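Long-range contacts in zinc uptake regulation protein (Escherichia coli, PDB 4MTD), which represses the znuACB zinc-uptake genes by binding their operator DNA, with zinc as cofactor: residues R20-T25 and L67-E72; D39-A44 and T82-L87; T95-M100 and E111-G116. All coordinates share one frame; numbering follows the deposited sequence.

Contact 1 of 3, residues R20-T25 and L67-E72; sequences RNVRLT and LDFLLE. With nucleotides of chain E.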
loop_
_atom_site.group_PDB
_atom_site.type_symbol
_atom_site.label_atom_id
_atom_site.label_comp_id
_atom_site.label_asym_id
_atom_site.label_seq_id
_atom_site.Cartn_x
_atom_site.Cartn_y
_atom_site.Cartn_z
ATOM N N ARG D 20 32.271 29.131 3.066
ATOM C CA ARG D 20 31.745 28.906 1.730
ATOM C C ARG D 20 30.789 30.073 1.582
ATOM O O ARG D 20 30.557 30.786 2.553
ATOM C CB ARG D 20 31.039 27.563 1.666
ATOM C CG ARG D 20 31.936 26.404 2.093
ATOM C CD ARG D 20 31.166 25.104 2.236
ATOM N NE ARG D 20 31.972 24.072 2.877
ATOM C CZ ARG D 20 31.503 22.925 3.357
ATOM N NH1 ARG D 20 30.208 22.630 3.285
ATOM N NH2 ARG D 20 32.331 22.067 3.930
ATOM N N ASN D 21 30.254 30.349 0.413
ATOM C CA ASN D 21 29.288 31.441 0.376
ATOM C C ASN D 21 27.943 30.839 0.174
ATOM O O ASN D 21 27.332 30.999 -0.879
ATOM C CB ASN D 21 29.629 32.478 -0.689
ATOM C CG ASN D 21 30.834 33.304 -0.310
ATOM O OD1 ASN D 21 30.902 33.841 0.795
ATOM N ND2 ASN D 21 31.800 33.399 -1.214
ATOM N N VAL D 22 27.505 30.112 1.195
ATOM C CA VAL D 22 26.218 29.433 1.147
ATOM C C VAL D 22 25.367 29.834 2.337
ATOM O O VAL D 22 25.886 30.190 3.396
ATOM C CB VAL D 22 26.375 27.905 1.034
ATOM C CG1 VAL D 22 27.164 27.567 -0.226
ATOM C CG2 VAL D 22 27.041 27.308 2.267
ATOM N N ARG D 23 24.055 29.781 2.143
ATOM C CA ARG D 23 23.118 30.406 3.058
ATOM C C ARG D 23 22.490 29.403 3.999
ATOM O O ARG D 23 21.581 28.675 3.616
ATOM C CB ARG D 23 22.026 31.110 2.263
ATOM C CG ARG D 23 22.559 32.104 1.248
ATOM C CD ARG D 23 21.442 32.939 0.653
ATOM N NE ARG D 23 21.776 33.399 -0.694
ATOM C CZ ARG D 23 20.914 33.950 -1.548
ATOM N NH1 ARG D 23 19.635 34.132 -1.217
ATOM N NH2 ARG D 23 21.336 34.324 -2.748
ATOM N N LEU D 24 22.970 29.373 5.237
ATOM C CA LEU D 24 22.377 28.530 6.265
ATOM C C LEU D 24 21.153 29.233 6.855
ATOM O O LEU D 24 21.215 29.812 7.938
ATOM C CB LEU D 24 23.397 28.207 7.354
ATOM C CG LEU D 24 22.960 27.165 8.383
ATOM C CD1 LEU D 24 22.706 25.811 7.730
ATOM C CD2 LEU D 24 24.013 27.051 9.471
ATOM N N THR D 25 20.040 29.158 6.127
ATOM C CA THR D 25 18.816 29.882 6.473
ATOM C C THR D 25 18.190 29.392 7.773
ATOM O O THR D 25 18.557 28.334 8.279
ATOM C CB THR D 25 17.749 29.716 5.378
ATOM O OG1 THR D 25 17.431 28.324 5.238
ATOM C CG2 THR D 25 18.242 30.278 4.056
ATOM N N LEU D 67 17.136 19.105 3.554
ATOM C CA LEU D 67 17.982 17.918 3.589
ATOM C C LEU D 67 18.975 17.871 2.437
ATOM O O LEU D 67 20.131 17.495 2.640
ATOM C CB LEU D 67 17.129 16.655 3.608
ATOM C CG LEU D 67 16.353 16.447 4.911
ATOM C CD1 LEU D 67 15.281 15.375 4.748
ATOM C CD2 LEU D 67 17.296 16.090 6.049
ATOM N N ASP D 68 18.536 18.270 1.248
ATOM C CA ASP D 68 19.415 18.329 0.077
ATOM C C ASP D 68 20.583 19.263 0.313
ATOM O O ASP D 68 21.726 18.907 0.054
ATOM C CB ASP D 68 18.660 18.805 -1.175
ATOM C CG ASP D 68 17.703 17.763 -1.724
ATOM O OD1 ASP D 68 17.877 16.556 -1.430
ATOM O OD2 ASP D 68 16.772 18.158 -2.465
ATOM N N PHE D 69 20.285 20.465 0.795
ATOM C CA PHE D 69 21.323 21.432 1.134
ATOM C C PHE D 69 22.270 20.882 2.191
ATOM O O PHE D 69 23.488 20.902 2.011
ATOM C CB PHE D 69 20.699 22.719 1.657
ATOM C CG PHE D 69 21.700 23.690 2.209
ATOM C CD1 PHE D 69 22.302 24.621 1.387
ATOM C CD2 PHE D 69 22.024 23.675 3.550
ATOM C CE1 PHE D 69 23.217 25.520 1.889
ATOM C CE2 PHE D 69 22.941 24.569 4.066
ATOM C CZ PHE D 69 23.537 25.495 3.233
ATOM N N LEU D 70 21.693 20.392 3.284
ATOM C CA LEU D 70 22.463 19.818 4.387
ATOM C C LEU D 70 23.284 18.615 3.935
ATOM O O LEU D 70 24.340 18.343 4.489
ATOM C CB LEU D 70 21.538 19.402 5.541
ATOM C CG LEU D 70 20.758 20.521 6.244
ATOM C CD1 LEU D 70 19.824 19.929 7.280
ATOM C CD2 LEU D 70 21.689 21.536 6.884
ATOM N N LEU D 71 22.792 17.893 2.934
ATOM C CA LEU D 71 23.544 16.775 2.362
ATOM C C LEU D 71 24.676 17.242 1.472
ATOM O O LEU D 71 25.756 16.677 1.515
ATOM C CB LEU D 71 22.631 15.855 1.555
ATOM C CG LEU D 71 21.803 14.876 2.382
ATOM C CD1 LEU D 71 20.596 14.410 1.568
ATOM C CD2 LEU D 71 22.659 13.699 2.831
ATOM N N GLU D 72 24.426 18.267 0.664
ATOM C CA GLU D 72 25.430 18.756 -0.268
ATOM C C GLU D 72 26.605 19.381 0.486
ATOM O O GLU D 72 27.760 19.069 0.220
ATOM C CB GLU D 72 24.832 19.753 -1.243
ATOM C CG GLU D 72 25.677 19.894 -2.495
ATOM C CD GLU D 72 25.280 21.075 -3.352
ATOM O OE1 GLU D 72 24.112 21.530 -3.250
ATOM O OE2 GLU D 72 26.145 21.539 -4.129
ATOM P P DG E 5 19.754 29.141 -1.856
ATOM O OP1 DG E 5 20.514 29.128 -0.583
ATOM O OP2 DG E 5 19.615 27.892 -2.649
ATOM O "O5'" DG E 5 18.293 29.707 -1.582
ATOM C "C5'" DG E 5 18.108 30.915 -0.830
ATOM C "C4'" DG E 5 16.667 31.041 -0.393
ATOM O "O4'" DG E 5 15.854 31.425 -1.525
ATOM C "C3'" DG E 5 16.039 29.764 0.170
ATOM O "O3'" DG E 5 15.308 30.107 1.348
ATOM C "C2'" DG E 5 15.149 29.270 -0.959
ATOM C "C1'" DG E 5 14.737 30.562 -1.633
ATOM N N9 DG E 5 14.403 30.454 -3.046
ATOM C C8 DG E 5 15.149 29.872 -4.043
ATOM N N7 DG E 5 14.591 29.961 -5.220
ATOM C C5 DG E 5 13.418 30.667 -4.990
ATOM C C6 DG E 5 12.399 31.070 -5.887
ATOM O O6 DG E 5 12.327 30.882 -7.109
ATOM N N1 DG E 5 11.388 31.767 -5.232
ATOM C C2 DG E 5 11.358 32.034 -3.884
ATOM N N2 DG E 5 10.295 32.714 -3.437
ATOM N N3 DG E 5 12.296 31.652 -3.035
ATOM C C4 DG E 5 13.292 30.982 -3.653
ATOM P P DA E 4 22.363 29.947 -8.228
ATOM O OP1 DA E 4 23.670 29.362 -7.836
ATOM O OP2 DA E 4 21.484 29.218 -9.182
ATOM O "O5'" DA E 4 21.535 30.243 -6.903
ATOM C "C5'" DA E 4 22.080 31.111 -5.899
ATOM C "C4'" DA E 4 21.061 31.343 -4.811
ATOM O "O4'" DA E 4 19.946 32.101 -5.338
ATOM C "C3'" DA E 4 20.457 30.073 -4.204
ATOM O "O3'" DA E 4 20.380 30.261 -2.788
ATOM C "C2'" DA E 4 19.088 29.993 -4.853
ATOM C "C1'" DA E 4 18.737 31.459 -4.976
ATOM N N9 DA E 4 17.743 31.773 -5.997
ATOM C C8 DA E 4 17.747 31.423 -7.326
ATOM N N7 DA E 4 16.705 31.860 -7.990
ATOM C C5 DA E 4 15.963 32.541 -7.034
ATOM C C6 DA E 4 14.745 33.236 -7.104
ATOM N N6 DA E 4 14.029 33.367 -8.223
ATOM N N1 DA E 4 14.278 33.800 -5.968
ATOM C C2 DA E 4 14.999 33.671 -4.844
ATOM N N3 DA E 4 16.159 33.046 -4.656
ATOM C C4 DA E 4 16.592 32.498 -5.804
ATOM P P DT E 6 14.631 28.979 2.245
ATOM O OP1 DT E 6 14.931 29.284 3.667
ATOM O OP2 DT E 6 15.000 27.650 1.688
ATOM O "O5'" DT E 6 13.082 29.249 1.996
ATOM C "C5'" DT E 6 12.583 30.601 1.976
ATOM C "C4'" DT E 6 11.113 30.629 1.634
ATOM O "O4'" DT E 6 10.942 30.604 0.195
ATOM C "C3'" DT E 6 10.286 29.462 2.181
ATOM O "O3'" DT E 6 9.069 29.999 2.710
ATOM C "C2'" DT E 6 10.065 28.583 0.962
ATOM C "C1'" DT E 6 9.975 29.624 -0.140
ATOM N N1 DT E 6 10.246 29.169 -1.521
ATOM C C2 DT E 6 9.382 29.592 -2.504
ATOM O O2 DT E 6 8.410 30.292 -2.279
ATOM N N3 DT E 6 9.692 29.152 -3.767
ATOM C C4 DT E 6 10.755 28.351 -4.134
ATOM O O4 DT E 6 10.907 28.040 -5.314
ATOM C C5 DT E 6 11.624 27.947 -3.053
ATOM C C7 DT E 6 12.806 27.083 -3.358
ATOM C C6 DT E 6 11.332 28.374 -1.817
#
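Phe69 is turned with CG anti to its backbone N (chi1 172°), which sends the ring off helix 60-72 and against Val22, Arg23 and Leu24. Leu24 has the same kind of first torsion (chi1 -171°), and this brings its CD1 branch back to the ring. Three neighbours meet the outer end of the ring. Val22 CB lies at the edge, 4.0 Å from Phe69 CE1. The carbonyl of Arg23 approaches obliquely, with Arg23 O 3.8 Å from Phe69 CZ. The Leu24 side chain runs at about a right angle to that of Phe69, and Leu24 CD1 is 3.9 Å from Phe69 CE2. Arg28, from helix 26-36, makes a cation-pi contact with the same ring and also bonds the Arg23 carbonyl. It therefore ties the loop to the ring. Cys17 of helix 6-19 touches Val22, Leu24 and Phe69.

The loop also faces the DNA. The guanidinium of Arg23 has O3' of DA4 of chain E above its centre. Arg23 NH2 is 3.6 Å from C4' of DA4 of chain E. Thr25 OG1 donates to OP1 of DT6 of chain E (3.1 Å) and also caps the N of Arg28. One hydroxyl thus serves both the start of helix 26-36 and a phosphate. The arrangement belongs to the winged-helix DNA-binding domain of the Fur family; here the loop between two helices packs on the outer end of a buried aromatic ring and meets the DNA backbone.

Contact 2 of 3, residues D39-A44 and T82-L87; sequences DGAISA and TNSYVL. With nucleotides of chain F.
This is an edge of the small antiparallel sheet in the DNA-binding domain, where the short strand 42-43 pairs with strand 84-87. Ile42 and Tyr85 form a hydrogen-bonded antiparallel pair. Ile42 N donates to Tyr85 O (2.9 Å), and Tyr85 N donates to Ile42 O (2.8 Å). Both bonds are bent, at 148° at the hydrogen. The Tyr85 N-H comes to the Ile42 carbonyl from above the carbonyl plane. Beside the pair, Ala41 CA makes a CH...O contact of 3.4 Å with Tyr85 O.

Ala41, Ser84 and Val86 pack beside these bonds. Ala41 CB is 3.7 Å from Ser84 CB, and Val86 packs on Ala41 and Gly40. Ile42 CG2 lies 3.5 Å from Tyr85 O.

The Tyr85 ring runs past the start of helix 44-54. Its CG is anti to the carbonyl carbon (chi1 -53°). Tyr85 CE2 is 4.1 Å from Ala44 CB, and Ala44 N lies at the ring edge. Met35 and Tyr64 also touch this side chain. At the far end, Tyr85 OH donates to OP2 of DA21 of chain F (2.8 Å); this OP2 lies in the ring plane. Lys78 NZ bonds the same hydroxyl. Ser43 OG caps Asp46 N at the start of the helix.

Two backbone bonds hold the Tyr85 backbone in the sheet, and its side chain reaches a DNA phosphate. Bonded by both a lysine and a phosphate, the hydroxyl is probably polarised. Its bond is to the phosphate backbone of the bound DNA, so by itself it is not specific for a base.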
loop_
_atom_site.group_PDB
_atom_site.type_symbol
_atom_site.label_atom_id
_atom_site.label_comp_id
_atom_site.label_asym_id
_atom_site.label_seq_id
_atom_site.Cartn_x
_atom_site.Cartn_y
_atom_site.Cartn_z
ATOM N N ASP D 39 18.670 10.874 18.769
ATOM C CA ASP D 39 19.678 9.935 19.267
ATOM C C ASP D 39 19.977 8.868 18.211
ATOM O O ASP D 39 20.206 7.701 18.538
ATOM C CB ASP D 39 19.191 9.272 20.566
ATOM C CG ASP D 39 18.746 10.288 21.619
ATOM O OD1 ASP D 39 19.406 11.342 21.755
ATOM O OD2 ASP D 39 17.738 10.029 22.314
ATOM N N GLY D 40 19.996 9.282 16.945
ATOM C CA GLY D 40 20.086 8.362 15.817
ATOM C C GLY D 40 19.377 8.917 14.594
ATOM O O GLY D 40 19.004 10.086 14.564
ATOM N N ALA D 41 19.179 8.064 13.592
ATOM C CA ALA D 41 18.588 8.470 12.318
ATOM C C ALA D 41 17.116 8.831 12.458
ATOM O O ALA D 41 16.462 8.458 13.424
ATOM C CB ALA D 41 18.758 7.369 11.279
ATOM N N ILE D 42 16.612 9.563 11.472
ATOM C CA ILE D 42 15.220 9.971 11.445
ATOM C C ILE D 42 14.732 10.100 10.004
ATOM O O ILE D 42 15.469 10.542 9.119
ATOM C CB ILE D 42 15.020 11.298 12.201
ATOM C CG1 ILE D 42 13.528 11.600 12.359
ATOM C CG2 ILE D 42 15.742 12.435 11.492
ATOM C CD1 ILE D 42 13.217 12.755 13.282
ATOM N N SER D 43 13.486 9.695 9.781
ATOM C CA SER D 43 12.865 9.743 8.458
ATOM C C SER D 43 12.463 11.171 8.133
ATOM O O SER D 43 12.232 11.975 9.038
ATOM C CB SER D 43 11.602 8.892 8.436
ATOM O OG SER D 43 10.555 9.580 9.109
ATOM N N ALA D 44 12.338 11.466 6.845
ATOM C CA ALA D 44 11.955 12.794 6.395
ATOM C C ALA D 44 10.600 13.230 6.931
ATOM O O ALA D 44 10.454 14.359 7.361
ATOM C CB ALA D 44 11.976 12.868 4.876
ATOM N N THR D 82 17.808 1.932 5.559
ATOM C CA THR D 82 16.533 2.483 5.988
ATOM C C THR D 82 16.247 3.519 4.917
ATOM O O THR D 82 16.818 3.441 3.832
ATOM C CB THR D 82 16.624 3.092 7.394
ATOM O OG1 THR D 82 17.645 4.097 7.432
ATOM C CG2 THR D 82 16.970 2.006 8.398
ATOM N N ASN D 83 15.371 4.475 5.158
ATOM C CA ASN D 83 15.303 5.607 4.244
ATOM C C ASN D 83 15.265 6.837 5.113
ATOM O O ASN D 83 14.295 7.598 5.121
ATOM C CB ASN D 83 14.101 5.489 3.307
ATOM C CG ASN D 83 14.277 4.392 2.257
ATOM O OD1 ASN D 83 15.088 4.507 1.332
ATOM N ND2 ASN D 83 13.501 3.327 2.395
ATOM N N SER D 84 16.356 7.000 5.854
ATOM C CA SER D 84 16.433 7.937 6.959
ATOM C C SER D 84 17.664 8.808 6.826
ATOM O O SER D 84 18.507 8.589 5.954
ATOM C CB SER D 84 16.518 7.183 8.284
ATOM O OG SER D 84 15.739 6.015 8.247
ATOM N N TYR D 85 17.760 9.781 7.724
ATOM C CA TYR D 85 18.798 10.793 7.677
ATOM C C TYR D 85 19.367 11.037 9.078
ATOM O O TYR D 85 18.644 11.058 10.072
ATOM C CB TYR D 85 18.230 12.072 7.067
ATOM C CG TYR D 85 17.561 11.815 5.740
ATOM C CD1 TYR D 85 18.251 11.965 4.539
ATOM C CD2 TYR D 85 16.236 11.373 5.689
ATOM C CE1 TYR D 85 17.629 11.710 3.319
ATOM C CE2 TYR D 85 15.611 11.109 4.489
ATOM C CZ TYR D 85 16.305 11.275 3.307
ATOM O OH TYR D 85 15.654 11.001 2.127
ATOM N N VAL D 86 20.678 11.197 9.148
ATOM C CA VAL D 86 21.345 11.371 10.418
ATOM C C VAL D 86 22.376 12.488 10.323
ATOM O O VAL D 86 22.972 12.711 9.259
ATOM C CB VAL D 86 22.014 10.058 10.878
ATOM C CG1 VAL D 86 23.187 9.691 9.983
ATOM C CG2 VAL D 86 22.450 10.165 12.333
ATOM N N LEU D 87 22.568 13.189 11.440
ATOM C CA LEU D 87 23.603 14.203 11.549
ATOM C C LEU D 87 24.970 13.542 11.418
ATOM O O LEU D 87 25.185 12.434 11.892
ATOM C CB LEU D 87 23.493 14.940 12.885
ATOM C CG LEU D 87 24.415 16.147 13.105
ATOM C CD1 LEU D 87 24.008 17.312 12.223
ATOM C CD2 LEU D 87 24.403 16.566 14.563
ATOM P P DA F 21 13.079 9.136 0.914
ATOM O OP1 DA F 21 14.377 8.599 0.481
ATOM O OP2 DA F 21 12.987 10.005 2.106
ATOM O "O5'" DA F 21 12.472 9.919 -0.324
ATOM C "C5'" DA F 21 12.537 9.351 -1.634
ATOM C "C4'" DA F 21 11.989 10.340 -2.632
ATOM O "O4'" DA F 21 10.596 10.585 -2.352
ATOM C "C3'" DA F 21 12.667 11.712 -2.619
ATOM O "O3'" DA F 21 13.392 11.813 -3.843
ATOM C "C2'" DA F 21 11.519 12.707 -2.493
ATOM C "C1'" DA F 21 10.296 11.876 -2.830
ATOM N N9 DA F 21 9.040 12.297 -2.212
ATOM C C8 DA F 21 8.698 12.287 -0.882
ATOM N N7 DA F 21 7.480 12.711 -0.647
ATOM C C5 DA F 21 6.978 12.994 -1.910
ATOM C C6 DA F 21 5.728 13.466 -2.348
ATOM N N6 DA F 21 4.715 13.752 -1.527
ATOM N N1 DA F 21 5.556 13.653 -3.676
ATOM C C2 DA F 21 6.572 13.364 -4.500
ATOM N N3 DA F 21 7.787 12.904 -4.209
ATOM C C4 DA F 21 7.929 12.744 -2.882
#

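Contact 3 of 3, residues T95-M100 and E111-G116; sequences THTSAM and EECAEG. With ZN (zinc ion), chain N.
His96 approaches Glu111 from the opposite direction, and the two meet at a zinc ion. His96 NE2 binds the zinc at 2.1 Å and Glu111 OE1 binds it at 2.0 Å. Glu111 OE1 lies at the edge of the imidazole, near its plane, while the ring and carboxylate planes are 43° apart. Glu111 OE2 lies at a longer 2.6 Å from the zinc and also accepts from His89 N. His77 and Cys88 complete the site.

Thr97 follows, with its methyl CG2 3.2 Å from Ala114 O. Thr97 OG1 hydrogen-bonds Glu118 OE1 of helix 115-127. The Thr97 carbonyl faces Cys113, whose SG is 3.7 Å from Thr97 O.

Ser98 lies beside the Glu111 side chain. Ser98 OG makes a weak bond to Glu111 OE1 (3.0 Å). The bonds from Ser98 and His89 would help fix the rotation of the carboxylate.

Ala99 pairs with Glu112 in a hydrogen-bonded antiparallel pair. Ala99 N donates to Glu112 O (2.9 Å), and Glu112 N donates back to Ala99 O in a nearly straight bond of 169°. Met121 of the second subunit packs on Ala99.

Met100 runs alongside Glu111, both pointing the same way, with Met100 CE 3.8 Å from Glu111 CG. The glutamate chain is fully extended (chi2 180°), and this extension carries the carboxylate past the methionine to the metal.

The arrangement is a beta hairpin of the Fur-family dimerisation domain. Its second strand gives Glu111, and the loop leading into its first strand gives His96, to a Cys-His-His-Glu zinc site that probably has a regulatory role.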
loop_
_atom_site.group_PDB
_atom_site.type_symbol
_atom_site.label_atom_id
_atom_site.label_comp_id
_atom_site.label_asym_id
_atom_site.label_seq_id
_atom_site.Cartn_x
_atom_site.Cartn_y
_atom_site.Cartn_z
ATOM N N THR D 95 36.434 16.182 4.544
ATOM C CA THR D 95 35.455 15.157 4.133
ATOM C C THR D 95 36.035 13.736 4.176
ATOM O O THR D 95 37.236 13.530 3.969
ATOM C CB THR D 95 34.866 15.439 2.729
ATOM O OG1 THR D 95 35.926 15.648 1.788
ATOM C CG2 THR D 95 33.960 16.670 2.752
ATOM N N HIS D 96 35.160 12.763 4.419
ATOM C CA HIS D 96 35.568 11.480 4.986
ATOM C C HIS D 96 34.758 10.295 4.478
ATOM O O HIS D 96 33.663 10.454 3.930
ATOM C CB HIS D 96 35.397 11.550 6.507
ATOM C CG HIS D 96 33.992 11.857 6.936
ATOM N ND1 HIS D 96 33.449 13.122 6.853
ATOM C CD2 HIS D 96 33.015 11.062 7.432
ATOM C CE1 HIS D 96 32.203 13.093 7.289
ATOM N NE2 HIS D 96 31.914 11.854 7.643
ATOM N N THR D 97 35.323 9.107 4.676
ATOM C CA THR D 97 34.575 7.852 4.589
ATOM C C THR D 97 34.044 7.520 5.984
ATOM O O THR D 97 34.676 7.855 6.995
ATOM C CB THR D 97 35.446 6.678 4.073
ATOM O OG1 THR D 97 34.618 5.531 3.830
ATOM C CG2 THR D 97 36.541 6.293 5.076
ATOM N N SER D 98 32.884 6.871 6.035
ATOM C CA SER D 98 32.324 6.414 7.300
ATOM C C SER D 98 31.507 5.150 7.123
ATOM O O SER D 98 31.051 4.842 6.027
ATOM C CB SER D 98 31.433 7.489 7.907
ATOM O OG SER D 98 30.125 7.435 7.356
ATOM N N ALA D 99 31.328 4.431 8.225
ATOM C CA ALA D 99 30.462 3.269 8.269
ATOM C C ALA D 99 29.418 3.503 9.346
ATOM O O ALA D 99 29.745 3.950 10.447
ATOM C CB ALA D 99 31.269 2.022 8.573
ATOM N N MET D 100 28.166 3.205 9.020
ATOM C CA MET D 100 27.057 3.410 9.933
ATOM C C MET D 100 26.714 2.096 10.600
ATOM O O MET D 100 26.571 1.078 9.929
ATOM C CB MET D 100 25.828 3.908 9.170
ATOM C CG MET D 100 26.041 5.207 8.422
ATOM S SD MET D 100 26.298 6.585 9.548
ATOM C CE MET D 100 26.851 7.848 8.403
ATOM N N GLU D 111 28.316 6.644 13.733
ATOM C CA GLU D 111 29.169 6.867 12.572
ATOM C C GLU D 111 30.624 6.671 12.989
ATOM O O GLU D 111 31.105 7.359 13.888
ATOM C CB GLU D 111 28.978 8.276 11.992
ATOM C CG GLU D 111 29.767 8.472 10.710
ATOM C CD GLU D 111 29.630 9.837 10.068
ATOM O OE1 GLU D 111 30.163 9.975 8.959
ATOM O OE2 GLU D 111 29.020 10.760 10.639
ATOM N N GLU D 112 31.319 5.740 12.338
ATOM C CA GLU D 112 32.721 5.467 12.647
ATOM C C GLU D 112 33.571 5.435 11.381
ATOM O O GLU D 112 33.234 4.755 10.410
ATOM C CB GLU D 112 32.854 4.150 13.415
ATOM C CG GLU D 112 31.875 4.035 14.580
ATOM C CD GLU D 112 32.398 3.209 15.742
ATOM O OE1 GLU D 112 33.520 3.494 16.219
ATOM O OE2 GLU D 112 31.673 2.292 16.193
ATOM N N CYS D 113 34.673 6.180 11.400
ATOM C CA CYS D 113 35.601 6.232 10.278
ATOM C C CYS D 113 36.208 4.853 10.035
ATOM O O CYS D 113 36.334 4.044 10.956
ATOM C CB CYS D 113 36.705 7.260 10.547
ATOM S SG CYS D 113 37.680 7.720 9.094
ATOM N N ALA D 114 36.563 4.582 8.784
ATOM C CA ALA D 114 37.155 3.302 8.414
ATOM C C ALA D 114 38.115 3.485 7.240
ATOM O O ALA D 114 37.702 3.485 6.077
ATOM C CB ALA D 114 36.069 2.297 8.072
ATOM N N GLU D 115 39.396 3.653 7.564
ATOM C CA GLU D 115 40.438 3.850 6.556
ATOM C C GLU D 115 40.630 2.560 5.782
ATOM O O GLU D 115 40.654 2.561 4.549
ATOM C CB GLU D 115 41.771 4.253 7.205
ATOM C CG GLU D 115 41.738 5.530 8.039
ATOM C CD GLU D 115 41.389 6.764 7.231
ATOM O OE1 GLU D 115 41.896 6.899 6.097
ATOM O OE2 GLU D 115 40.613 7.603 7.735
ATOM N N GLY D 116 40.757 1.458 6.521
ATOM C CA GLY D 116 40.958 0.140 5.933
ATOM C C GLY D 116 39.875 -0.245 4.945
ATOM O O GLY D 116 40.156 -0.878 3.930
HETATM ZN ZN ZN N . 30.012 11.886 8.474
#

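Overall arrangement
The three contacts run from the DNA to the dimer domain. Contacts 1 and 2 share the DNA-binding domain and touch through Leu67, which packs on Ala44 and Tyr85. Contact 3 touches neither, though its nearest atoms come within about 4 Å of contact 2. All three are partly buried. Contact 1 is held across its segments by apolar packing round one ring, with Thr25 bonded to a phosphate. Contact 2 relies on paired backbone bonds and one phenol on the DNA. Contact 3 adds a metal to its strand pairing. Strands 84-87 and 99-103 are consecutive in the chain, and Cys88 and His77 join the zinc site to the sheet of contact 2.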